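Local coordinates for Lin0012 protein (Listeria innocua, PDB 3K17) that probably phosphorylates phosphomevalonate with ATP, as a GHMP-family kinase of the mevalonate route to isopentenyl diphosphate, at residues A[16-21]-A[253-258]; A[113-118]-A[345-350]; A[209-214]-A[260-265]; A[276-281]-A[296-301]. All coordinates share one frame; numbering follows the deposited sequence.

Contact 1 (A[16-21]-A[253-258]); sequences YVAGEY and EIMKQI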
# COMPACT_ATOMS: atom_id res chain seq x y z
N TYR A 16 -6.76 -4.20 -41.35
CA TYR A 16 -7.73 -5.26 -41.52
C TYR A 16 -8.53 -4.85 -42.75
O TYR A 16 -8.81 -3.66 -42.95
CB TYR A 16 -8.67 -5.34 -40.32
CG TYR A 16 -8.16 -6.27 -39.23
CD1 TYR A 16 -8.38 -7.64 -39.32
CD2 TYR A 16 -7.44 -5.77 -38.15
CE1 TYR A 16 -7.88 -8.51 -38.35
CE2 TYR A 16 -6.94 -6.63 -37.17
CZ TYR A 16 -7.16 -8.00 -37.29
OH TYR A 16 -6.66 -8.86 -36.34
N VAL A 17 -8.89 -5.83 -43.58
CA VAL A 17 -9.66 -5.54 -44.78
C VAL A 17 -11.08 -6.09 -44.64
O VAL A 17 -12.03 -5.49 -45.12
CB VAL A 17 -9.00 -6.16 -46.03
CG1 VAL A 17 -9.87 -5.92 -47.26
CG2 VAL A 17 -7.62 -5.55 -46.24
N ALA A 18 -11.21 -7.22 -43.94
CA ALA A 18 -12.49 -7.86 -43.72
C ALA A 18 -12.40 -8.89 -42.59
O ALA A 18 -11.33 -9.42 -42.33
CB ALA A 18 -12.96 -8.55 -45.00
N GLY A 19 -13.52 -9.15 -41.93
CA GLY A 19 -13.54 -10.14 -40.86
C GLY A 19 -13.25 -9.64 -39.46
O GLY A 19 -13.14 -10.44 -38.53
N GLU A 20 -13.14 -8.32 -39.29
CA GLU A 20 -12.86 -7.75 -37.97
C GLU A 20 -13.93 -8.10 -36.94
O GLU A 20 -15.11 -8.24 -37.28
CB GLU A 20 -12.73 -6.23 -38.04
CG GLU A 20 -11.67 -5.73 -39.00
CD GLU A 20 -12.28 -5.15 -40.26
OE1 GLU A 20 -13.09 -5.84 -40.91
OE2 GLU A 20 -11.94 -4.00 -40.61
N TYR A 21 -13.50 -8.22 -35.69
CA TYR A 21 -14.34 -8.56 -34.55
C TYR A 21 -14.59 -10.05 -34.48
O TYR A 21 -14.30 -10.68 -33.47
CB TYR A 21 -15.65 -7.77 -34.58
CG TYR A 21 -15.48 -6.35 -34.09
CD1 TYR A 21 -15.36 -6.08 -32.72
CD2 TYR A 21 -15.39 -5.28 -34.98
CE1 TYR A 21 -15.14 -4.78 -32.26
CE2 TYR A 21 -15.18 -3.97 -34.53
CZ TYR A 21 -15.06 -3.73 -33.16
OH TYR A 21 -14.83 -2.45 -32.70
N GLU A 253 -19.82 -16.48 -43.79
CA GLU A 253 -20.31 -16.65 -45.16
C GLU A 253 -19.55 -15.67 -46.05
O GLU A 253 -19.03 -16.04 -47.10
CB GLU A 253 -21.82 -16.35 -45.24
CG GLU A 253 -22.69 -17.15 -44.27
CD GLU A 253 -24.19 -16.89 -44.46
OE1 GLU A 253 -24.63 -15.72 -44.39
OE2 GLU A 253 -24.94 -17.87 -44.67
N ILE A 254 -19.48 -14.42 -45.61
CA ILE A 254 -18.80 -13.37 -46.36
C ILE A 254 -17.31 -13.64 -46.56
O ILE A 254 -16.77 -13.40 -47.64
CB ILE A 254 -19.00 -12.00 -45.65
CG1 ILE A 254 -20.49 -11.67 -45.58
CG2 ILE A 254 -18.24 -10.90 -46.41
CD1 ILE A 254 -20.82 -10.40 -44.81
N MSE A 255 -16.64 -14.12 -45.51
CA MSE A 255 -15.21 -14.41 -45.59
C MSE A 255 -14.93 -15.45 -46.66
O MSE A 255 -13.97 -15.33 -47.43
CB MSE A 255 -14.68 -14.91 -44.25
CG MSE A 255 -14.59 -13.83 -43.18
SE MSE A 255 -13.59 -12.29 -43.80
CE MSE A 255 -15.08 -11.07 -43.96
N LYS A 256 -15.77 -16.48 -46.70
CA LYS A 256 -15.63 -17.54 -47.69
C LYS A 256 -15.68 -16.92 -49.09
O LYS A 256 -14.86 -17.23 -49.95
CB LYS A 256 -16.75 -18.56 -47.51
CG LYS A 256 -16.61 -19.82 -48.36
CD LYS A 256 -17.62 -20.88 -47.95
CE LYS A 256 -17.42 -21.32 -46.50
NZ LYS A 256 -16.06 -21.89 -46.26
N GLN A 257 -16.65 -16.02 -49.28
CA GLN A 257 -16.83 -15.33 -50.56
C GLN A 257 -15.62 -14.47 -50.94
O GLN A 257 -15.07 -14.59 -52.04
CB GLN A 257 -18.06 -14.42 -50.50
CG GLN A 257 -19.39 -15.14 -50.57
CD GLN A 257 -20.55 -14.22 -50.23
OE1 GLN A 257 -20.61 -13.08 -50.70
NE2 GLN A 257 -21.48 -14.70 -49.42
N ILE A 258 -15.20 -13.61 -50.02
CA ILE A 258 -14.08 -12.74 -50.29
C ILE A 258 -12.81 -13.54 -50.57
O ILE A 258 -12.01 -13.15 -51.42
CB ILE A 258 -13.87 -11.73 -49.11
CG1 ILE A 258 -12.97 -10.58 -49.56
CG2 ILE A 258 -13.27 -12.44 -47.90
CD1 ILE A 258 -13.00 -9.37 -48.63

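Contact 2 (A[113-118]-A[345-350]); sequences AKYGLG and KHLPFH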
# COMPACT_ATOMS: atom_id res chain seq x y z
N ALA A 113 -0.36 11.61 -33.46
CA ALA A 113 -1.41 10.62 -33.22
C ALA A 113 -1.15 9.36 -34.05
O ALA A 113 -0.74 9.45 -35.21
CB ALA A 113 -2.78 11.20 -33.60
N LYS A 114 -1.39 8.19 -33.46
CA LYS A 114 -1.21 6.94 -34.19
C LYS A 114 -2.29 6.82 -35.27
O LYS A 114 -3.44 7.20 -35.04
CB LYS A 114 -1.30 5.74 -33.23
CG LYS A 114 -0.14 5.65 -32.23
CD LYS A 114 -0.31 4.44 -31.31
CE LYS A 114 0.84 4.32 -30.33
NZ LYS A 114 0.61 3.23 -29.32
N TYR A 115 -1.92 6.30 -36.43
CA TYR A 115 -2.87 6.13 -37.53
C TYR A 115 -3.78 4.94 -37.30
O TYR A 115 -4.85 4.83 -37.90
CB TYR A 115 -2.15 5.90 -38.86
CG TYR A 115 -1.52 7.13 -39.46
CD1 TYR A 115 -2.25 8.30 -39.63
CD2 TYR A 115 -0.21 7.09 -39.93
CE1 TYR A 115 -1.68 9.42 -40.25
CE2 TYR A 115 0.37 8.20 -40.54
CZ TYR A 115 -0.38 9.36 -40.70
OH TYR A 115 0.18 10.43 -41.34
N GLY A 116 -3.35 4.05 -36.41
CA GLY A 116 -4.12 2.85 -36.14
C GLY A 116 -3.66 1.77 -37.11
O GLY A 116 -4.47 1.02 -37.67
N LEU A 117 -2.35 1.70 -37.32
CA LEU A 117 -1.77 0.72 -38.24
C LEU A 117 -1.11 -0.46 -37.54
O LEU A 117 -0.26 -1.14 -38.12
CB LEU A 117 -0.76 1.44 -39.15
CG LEU A 117 -1.48 2.51 -39.98
CD1 LEU A 117 -0.49 3.36 -40.78
CD2 LEU A 117 -2.46 1.81 -40.91
N GLY A 118 -1.50 -0.71 -36.29
CA GLY A 118 -0.95 -1.84 -35.55
C GLY A 118 0.38 -1.55 -34.87
O GLY A 118 1.27 -2.39 -34.86
N LYS A 345 -7.50 12.29 -44.13
CA LYS A 345 -6.15 12.35 -44.69
C LYS A 345 -5.86 11.11 -45.51
O LYS A 345 -5.93 9.99 -45.01
CB LYS A 345 -5.08 12.49 -43.60
CG LYS A 345 -3.67 12.53 -44.17
CD LYS A 345 -2.58 12.72 -43.11
CE LYS A 345 -2.65 14.11 -42.49
NZ LYS A 345 -2.74 15.16 -43.55
N HIS A 346 -5.53 11.32 -46.78
CA HIS A 346 -5.21 10.22 -47.68
C HIS A 346 -3.83 9.68 -47.31
O HIS A 346 -2.90 10.45 -47.08
CB HIS A 346 -5.20 10.73 -49.13
CG HIS A 346 -4.76 9.72 -50.14
ND1 HIS A 346 -5.27 8.44 -50.18
CD2 HIS A 346 -3.92 9.83 -51.20
CE1 HIS A 346 -4.76 7.80 -51.23
NE2 HIS A 346 -3.95 8.63 -51.86
N LEU A 347 -3.69 8.36 -47.23
CA LEU A 347 -2.39 7.77 -46.95
C LEU A 347 -1.97 6.93 -48.17
O LEU A 347 -2.36 5.76 -48.29
CB LEU A 347 -2.46 6.88 -45.69
CG LEU A 347 -2.88 7.55 -44.37
CD1 LEU A 347 -2.75 6.56 -43.21
CD2 LEU A 347 -2.01 8.76 -44.10
N PRO A 348 -1.21 7.54 -49.10
CA PRO A 348 -0.74 6.84 -50.30
C PRO A 348 -0.32 5.41 -49.95
O PRO A 348 0.50 5.19 -49.06
CB PRO A 348 0.42 7.71 -50.77
CG PRO A 348 -0.11 9.11 -50.45
CD PRO A 348 -0.73 8.93 -49.07
N PHE A 349 -0.88 4.44 -50.67
CA PHE A 349 -0.63 3.04 -50.37
C PHE A 349 -0.04 2.14 -51.45
O PHE A 349 -0.28 2.31 -52.64
CB PHE A 349 -1.96 2.41 -49.92
CG PHE A 349 -1.94 0.89 -49.83
CD1 PHE A 349 -1.70 0.26 -48.61
CD2 PHE A 349 -2.14 0.11 -50.96
CE1 PHE A 349 -1.67 -1.13 -48.52
CE2 PHE A 349 -2.11 -1.29 -50.88
CZ PHE A 349 -1.88 -1.91 -49.66
N HIS A 350 0.76 1.19 -50.98
CA HIS A 350 1.31 0.12 -51.79
C HIS A 350 1.68 -0.93 -50.75
O HIS A 350 2.09 -0.60 -49.63
CB HIS A 350 2.46 0.53 -52.76
CG HIS A 350 3.68 1.13 -52.12
ND1 HIS A 350 3.84 2.49 -51.97
CD2 HIS A 350 4.83 0.56 -51.68
CE1 HIS A 350 5.04 2.73 -51.48
NE2 HIS A 350 5.66 1.58 -51.30

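Contact 3 (A[209-214]-A[260-265]); sequences EEPVPT and QAFHTK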
# COMPACT_ATOMS: atom_id res chain seq x y z
N GLU A 209 -2.98 -12.96 -53.18
CA GLU A 209 -2.58 -12.13 -54.31
C GLU A 209 -3.29 -10.79 -54.17
O GLU A 209 -4.49 -10.74 -53.88
CB GLU A 209 -2.98 -12.78 -55.64
CG GLU A 209 -2.26 -14.08 -55.96
CD GLU A 209 -1.13 -13.89 -56.96
OE1 GLU A 209 -1.42 -13.49 -58.11
OE2 GLU A 209 0.05 -14.15 -56.59
N GLU A 210 -2.54 -9.71 -54.38
CA GLU A 210 -3.09 -8.37 -54.29
C GLU A 210 -4.19 -8.17 -55.34
O GLU A 210 -4.00 -8.50 -56.51
CB GLU A 210 -1.98 -7.35 -54.52
CG GLU A 210 -2.38 -5.91 -54.26
CD GLU A 210 -1.23 -4.95 -54.51
OE1 GLU A 210 -0.07 -5.33 -54.26
OE2 GLU A 210 -1.48 -3.81 -54.95
N PRO A 211 -5.35 -7.65 -54.93
CA PRO A 211 -6.43 -7.44 -55.90
C PRO A 211 -6.03 -6.37 -56.91
O PRO A 211 -5.21 -5.49 -56.61
CB PRO A 211 -7.60 -6.99 -55.03
CG PRO A 211 -7.32 -7.65 -53.72
CD PRO A 211 -5.84 -7.43 -53.56
N VAL A 212 -6.61 -6.45 -58.10
CA VAL A 212 -6.31 -5.48 -59.15
C VAL A 212 -6.95 -4.12 -58.85
O VAL A 212 -6.33 -3.09 -59.11
CB VAL A 212 -6.80 -5.98 -60.55
CG1 VAL A 212 -6.57 -4.89 -61.61
CG2 VAL A 212 -6.03 -7.24 -60.95
N PRO A 213 -8.18 -4.11 -58.32
CA PRO A 213 -8.83 -2.83 -58.00
C PRO A 213 -7.93 -1.98 -57.10
O PRO A 213 -7.36 -2.49 -56.14
CB PRO A 213 -10.11 -3.25 -57.29
CG PRO A 213 -10.42 -4.58 -57.92
CD PRO A 213 -9.06 -5.24 -57.97
N THR A 214 -7.81 -0.69 -57.40
CA THR A 214 -6.98 0.21 -56.60
C THR A 214 -7.44 0.24 -55.14
O THR A 214 -8.63 0.40 -54.86
CB THR A 214 -7.01 1.66 -57.15
OG1 THR A 214 -6.53 1.68 -58.49
CG2 THR A 214 -6.11 2.58 -56.30
N GLN A 260 -12.73 -16.38 -51.98
CA GLN A 260 -12.97 -16.88 -53.34
C GLN A 260 -12.60 -15.75 -54.30
O GLN A 260 -11.88 -15.95 -55.28
CB GLN A 260 -14.44 -17.23 -53.51
CG GLN A 260 -14.83 -17.75 -54.90
CD GLN A 260 -16.32 -17.96 -55.02
OE1 GLN A 260 -16.95 -18.56 -54.15
NE2 GLN A 260 -16.91 -17.47 -56.11
N ALA A 261 -13.10 -14.55 -54.00
CA ALA A 261 -12.83 -13.37 -54.83
C ALA A 261 -11.34 -13.15 -55.03
O ALA A 261 -10.89 -12.79 -56.12
CB ALA A 261 -13.46 -12.13 -54.20
N PHE A 262 -10.56 -13.36 -53.97
CA PHE A 262 -9.11 -13.19 -54.03
C PHE A 262 -8.50 -14.28 -54.91
O PHE A 262 -7.75 -14.00 -55.84
CB PHE A 262 -8.51 -13.27 -52.62
CG PHE A 262 -8.24 -11.92 -52.00
CD1 PHE A 262 -6.97 -11.35 -52.07
CD2 PHE A 262 -9.25 -11.23 -51.33
CE1 PHE A 262 -6.72 -10.11 -51.48
CE2 PHE A 262 -9.01 -9.99 -50.74
CZ PHE A 262 -7.74 -9.43 -50.81
N HIS A 263 -8.84 -15.53 -54.60
CA HIS A 263 -8.32 -16.67 -55.36
C HIS A 263 -8.64 -16.56 -56.84
O HIS A 263 -7.78 -16.83 -57.69
CB HIS A 263 -8.92 -17.97 -54.81
CG HIS A 263 -8.34 -18.40 -53.50
ND1 HIS A 263 -8.94 -19.35 -52.69
CD2 HIS A 263 -7.19 -18.05 -52.87
CE1 HIS A 263 -8.19 -19.56 -51.63
NE2 HIS A 263 -7.12 -18.79 -51.71
N THR A 264 -9.86 -16.15 -57.17
CA THR A 264 -10.27 -16.06 -58.57
C THR A 264 -10.20 -14.66 -59.18
O THR A 264 -10.55 -14.48 -60.34
CB THR A 264 -11.69 -16.61 -58.75
OG1 THR A 264 -12.63 -15.81 -58.02
CG2 THR A 264 -11.76 -18.04 -58.25
N LYS A 265 -9.72 -13.69 -58.40
CA LYS A 265 -9.62 -12.32 -58.89
C LYS A 265 -10.97 -11.83 -59.39
O LYS A 265 -11.06 -11.16 -60.41
CB LYS A 265 -8.59 -12.24 -60.03
CG LYS A 265 -7.23 -12.80 -59.66
CD LYS A 265 -6.23 -12.60 -60.78
CE LYS A 265 -4.90 -13.29 -60.47
NZ LYS A 265 -4.28 -12.82 -59.19
O HOH W 1 -6.42 -11.41 -55.73

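Contact 4 (A[276-281]-A[296-301]); sequences ENRRIL and LLKELA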
# COMPACT_ATOMS: atom_id res chain seq x y z
N GLU A 276 -21.20 -6.02 -47.98
CA GLU A 276 -21.87 -6.87 -47.01
C GLU A 276 -21.15 -6.86 -45.66
O GLU A 276 -21.79 -6.78 -44.61
CB GLU A 276 -21.97 -8.31 -47.52
CG GLU A 276 -22.77 -8.48 -48.80
CD GLU A 276 -23.01 -9.94 -49.14
OE1 GLU A 276 -23.68 -10.61 -48.33
OE2 GLU A 276 -22.53 -10.41 -50.19
N ASN A 277 -19.82 -6.93 -45.69
CA ASN A 277 -19.06 -6.91 -44.44
C ASN A 277 -19.37 -5.60 -43.74
O ASN A 277 -19.63 -5.57 -42.54
CB ASN A 277 -17.56 -7.01 -44.70
CG ASN A 277 -16.78 -7.50 -43.48
OD1 ASN A 277 -17.26 -7.41 -42.35
ND2 ASN A 277 -15.57 -7.99 -43.71
N ARG A 278 -19.35 -4.51 -44.50
CA ARG A 278 -19.64 -3.20 -43.94
C ARG A 278 -20.99 -3.21 -43.25
O ARG A 278 -21.15 -2.69 -42.15
CB ARG A 278 -19.66 -2.12 -45.04
CG ARG A 278 -20.08 -0.75 -44.51
CD ARG A 278 -20.32 0.27 -45.62
NE ARG A 278 -20.72 1.55 -45.05
CZ ARG A 278 -21.22 2.57 -45.75
NH1 ARG A 278 -21.40 2.47 -47.06
NH2 ARG A 278 -21.56 3.69 -45.12
N ARG A 279 -21.97 -3.83 -43.91
CA ARG A 279 -23.33 -3.90 -43.38
C ARG A 279 -23.45 -4.62 -42.05
O ARG A 279 -24.05 -4.09 -41.11
CB ARG A 279 -24.25 -4.56 -44.41
CG ARG A 279 -24.31 -3.84 -45.76
CD ARG A 279 -24.66 -2.37 -45.60
NE ARG A 279 -24.94 -1.70 -46.88
CZ ARG A 279 -24.04 -1.47 -47.83
NH1 ARG A 279 -22.77 -1.84 -47.68
NH2 ARG A 279 -24.41 -0.84 -48.94
N ILE A 280 -22.88 -5.82 -41.95
CA ILE A 280 -22.98 -6.56 -40.70
C ILE A 280 -22.25 -5.87 -39.56
O ILE A 280 -22.61 -6.03 -38.39
CB ILE A 280 -22.44 -8.01 -40.85
CG1 ILE A 280 -20.93 -8.00 -41.07
CG2 ILE A 280 -23.14 -8.70 -42.02
CD1 ILE A 280 -20.33 -9.39 -41.12
N LEU A 281 -21.22 -5.09 -39.88
CA LEU A 281 -20.48 -4.36 -38.86
C LEU A 281 -21.33 -3.19 -38.40
O LEU A 281 -21.31 -2.81 -37.24
CB LEU A 281 -19.13 -3.88 -39.40
CG LEU A 281 -18.04 -4.97 -39.51
CD1 LEU A 281 -16.83 -4.45 -40.27
CD2 LEU A 281 -17.65 -5.43 -38.12
N LEU A 296 -17.84 10.02 -39.97
CA LEU A 296 -16.80 10.23 -40.97
C LEU A 296 -16.52 8.94 -41.73
O LEU A 296 -16.27 8.96 -42.93
CB LEU A 296 -15.52 10.75 -40.30
CG LEU A 296 -14.49 11.40 -41.22
CD1 LEU A 296 -15.16 12.39 -42.16
CD2 LEU A 296 -13.44 12.09 -40.36
N LEU A 297 -16.56 7.81 -41.03
CA LEU A 297 -16.33 6.53 -41.68
C LEU A 297 -17.49 6.22 -42.62
O LEU A 297 -17.31 5.62 -43.67
CB LEU A 297 -16.15 5.42 -40.64
CG LEU A 297 -14.75 5.41 -40.01
CD1 LEU A 297 -14.71 4.48 -38.80
CD2 LEU A 297 -13.74 4.99 -41.06
N LYS A 298 -18.69 6.66 -42.24
CA LYS A 298 -19.86 6.44 -43.07
C LYS A 298 -19.68 7.19 -44.39
O LYS A 298 -19.87 6.63 -45.47
CB LYS A 298 -21.13 6.96 -42.38
CG LYS A 298 -22.40 6.81 -43.23
CD LYS A 298 -23.61 7.39 -42.52
CE LYS A 298 -24.90 6.99 -43.23
NZ LYS A 298 -24.95 7.42 -44.65
N GLU A 299 -19.30 8.46 -44.29
CA GLU A 299 -19.07 9.27 -45.49
C GLU A 299 -17.95 8.68 -46.31
O GLU A 299 -17.99 8.69 -47.54
CB GLU A 299 -18.73 10.71 -45.10
CG GLU A 299 -19.85 11.45 -44.41
CD GLU A 299 -21.14 11.39 -45.21
OE1 GLU A 299 -21.11 11.75 -46.41
OE2 GLU A 299 -22.17 10.98 -44.64
N LEU A 300 -16.93 8.15 -45.64
CA LEU A 300 -15.81 7.56 -46.34
C LEU A 300 -16.26 6.37 -47.18
O LEU A 300 -15.96 6.28 -48.37
CB LEU A 300 -14.74 7.14 -45.32
CG LEU A 300 -13.45 6.48 -45.83
CD1 LEU A 300 -12.34 6.68 -44.81
CD2 LEU A 300 -13.70 5.00 -46.08
N ALA A 301 -17.01 5.46 -46.56
CA ALA A 301 -17.49 4.27 -47.26
C ALA A 301 -18.57 4.60 -48.30
O ALA A 301 -18.58 4.02 -49.38
CB ALA A 301 -18.02 3.25 -46.26

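Contact 1 (A[16-21]-A[253-258])
A18 turns its methyl group toward M255 and I258 where strand 7-18 ends in a classic beta bulge, with V17 and A18 both facing I31 of strand 29-35. The sequence YVAGEY, which runs from the strand's last residues into the following loop, probably belongs to the first conserved motif of the GHMP kinase fold. Against it lies helix 241-264, whose two contributing side chains sit three residues apart and converge on A18 CB from directions nearly at right angles.

They get there differently. I258 aims its CB at the strand and sends CG1 out anti to the backbone N (chi1 -164°); its extended chain sets CD1 3.7 Å from A18 CB. M255, present as selenomethionine, leaves the helix alongside the strand rather than at it. Bends at chi2 (-53°) and chi3 (109°) then fold the chain over, and CE comes 3.5 Å from A18 CB, closer than carbons usually pack. No hydrogen bond crosses this interface; it is buried apolar packing.

The loop after the strand is held from elsewhere: E20 points its CB away from the helix and forms a salt bridge to K312, while its second carboxylate oxygen accepts from G315 N. N277 of helix 267-288 also touches A18 and M255, closing the group between two helices and the strand.

G19, with positive phi and no side chain, brings its backbone directly against the selenium end of M255. SE lies 3.6 Å from G19 CA, and the terminal CE presses to 3.2 Å from G19 N, a tight meeting without a hydrogen bond.

Contact 2 (A[113-118]-A[345-350])
Y115 lays its ring against the forked end of L347, and the contact between the 113-118 loop and the 345-350 segment rests mainly on this pair. The first component is a CH-pi interaction. L347 CD1 stands 4.0 Å from the centroid of the Y115 ring, only 11° off the ring normal, so this methyl sits almost squarely over the centre of one face.

Plain apolar packing continues over the same face. The other methyl, L347 CD2, is shifted toward the hydroxyl end of the ring and approaches Y115 CZ at 3.8 Å. With chi2 of L347 at -174°, the two branches spread along the ring, one over its middle and one over its phenolic end. K345 adds a looser touch, its CD 4.0 Å from Y115 OH and neither squarely over the face nor at the edge. No hydrogen bond joins the two segments.

Aromatic packing and backbone pairing hold the partners in place. W219 meets the Y115 ring edge-to-face, and backbone hydrogen bonds tie K345 to W219 and L347 to V217, both on strand 214-219.

The loop's GLG run, with G116 and G118 at positive phi and G118 as the N-cap of helix 119-135, matches the glycine-rich phosphate-binding loop of GHMP kinases, which in relatives wraps the nucleotide phosphates.

Contact 3 (A[209-214]-A[260-265])
E209 and K265 form a salt bridge on the exposed side of a partly buried contact, in which the loop from strand 204-208 of the large mixed sheet to strand 214-219 of the four-stranded antiparallel sheet rests on the C-terminal end of helix 241-264. Further in, P211 packs on the buried F262. K265 NZ donates to E209 OE1 at 3.1 Å, and the oxygen receives it on its anti lone pair, turned away from the other oxygen. The lysine starts from a Schellman motif: its phi is positive (56°), and the chain runs extended until a final bend at chi4 swings the ammonium to the acid.

The F262 ring meets two different things. Its edge faces E209 O, which lies near the ring plane and 3.1 Å from CD1, as suits a carbonyl oxygen beside the slightly positive hydrogens of an aromatic rim. P211 comes in obliquely, its CG 3.4 Å from F262 CE1. A water ties the backbones together, donating to E209 O at 2.8 Å and to F262 O at 2.9 Å, so that the loop carbonyl meets both a water hydrogen and the ring edge.

Neighbouring elements close in around the loop. P211 also touches W172 of strand 172-176 and F325 of strand 321-326, while P213 reaches E267 and Y271 of helix 267-288, which follows helix 241-264 in the chain.

Contact 4 (A[276-281]-A[296-301])
R278 spreads its guanidinium over the methyl group of A301, and these two residues account for most of the surface buried between segments 276-281 and 296-301, on successive helices 267-288 and 295-306 of the GHMP kinase C-terminal family region. With chi1 at 175° the chain of R278 leaves its helix pointing away from the backbone N and runs extended from CG to NE, carrying the flat group straight across to the second helix. There A301 CB lies beneath the centre of one face, 3.3 Å from R278 CZ and 3.4 Å from NE. The methyl thus sits over the face of the charged plane.

K298, one turn before A301, borders the same group at its rim. Its CG lies in the guanidinium plane, 3.7 Å from R278 NH2. The backbone oxygen K298 O is 3.4 Å from that nitrogen, but the angle is too poor for a hydrogen bond. The two cationic ends stay apart, with R278 NH2 and K298 NZ separated by 5.1 Å, and D302 forms salt bridges with both, one carboxylate oxygen to each.

Two more acids complete the set, E293 pairing with R278 NE and E305 with NH1. The acids thus take up every guanidinium nitrogen, which fixes the group's rotation and probably favours its charged state despite burial, while apolar carbon meets the group over one face (A301 CB) and at one edge (K298 CG).

How the contacts relate
Contacts 1 and 3 share helix 241-264, the first near its middle and the second at its C-terminal end, about 14 Å apart between centres. Contact 4 uses the next helix, 267-288, and meets contact 1 through N277, so the same helix takes part in both neighbourhoods. Contacts 1, 2 and 4 are buried, whereas contact 3 is partly exposed. Chemistry changes with place: contact 1 is mostly apolar packing without a hydrogen bond, contact 2 turns on an aromatic face, contact 3 puts a salt bridge and a water beside its ring packing, and contact 4 sinks a charge among acids. Contact 2 shares no helix or strand with the others, but the loop it closes encloses contacts 3 and 4.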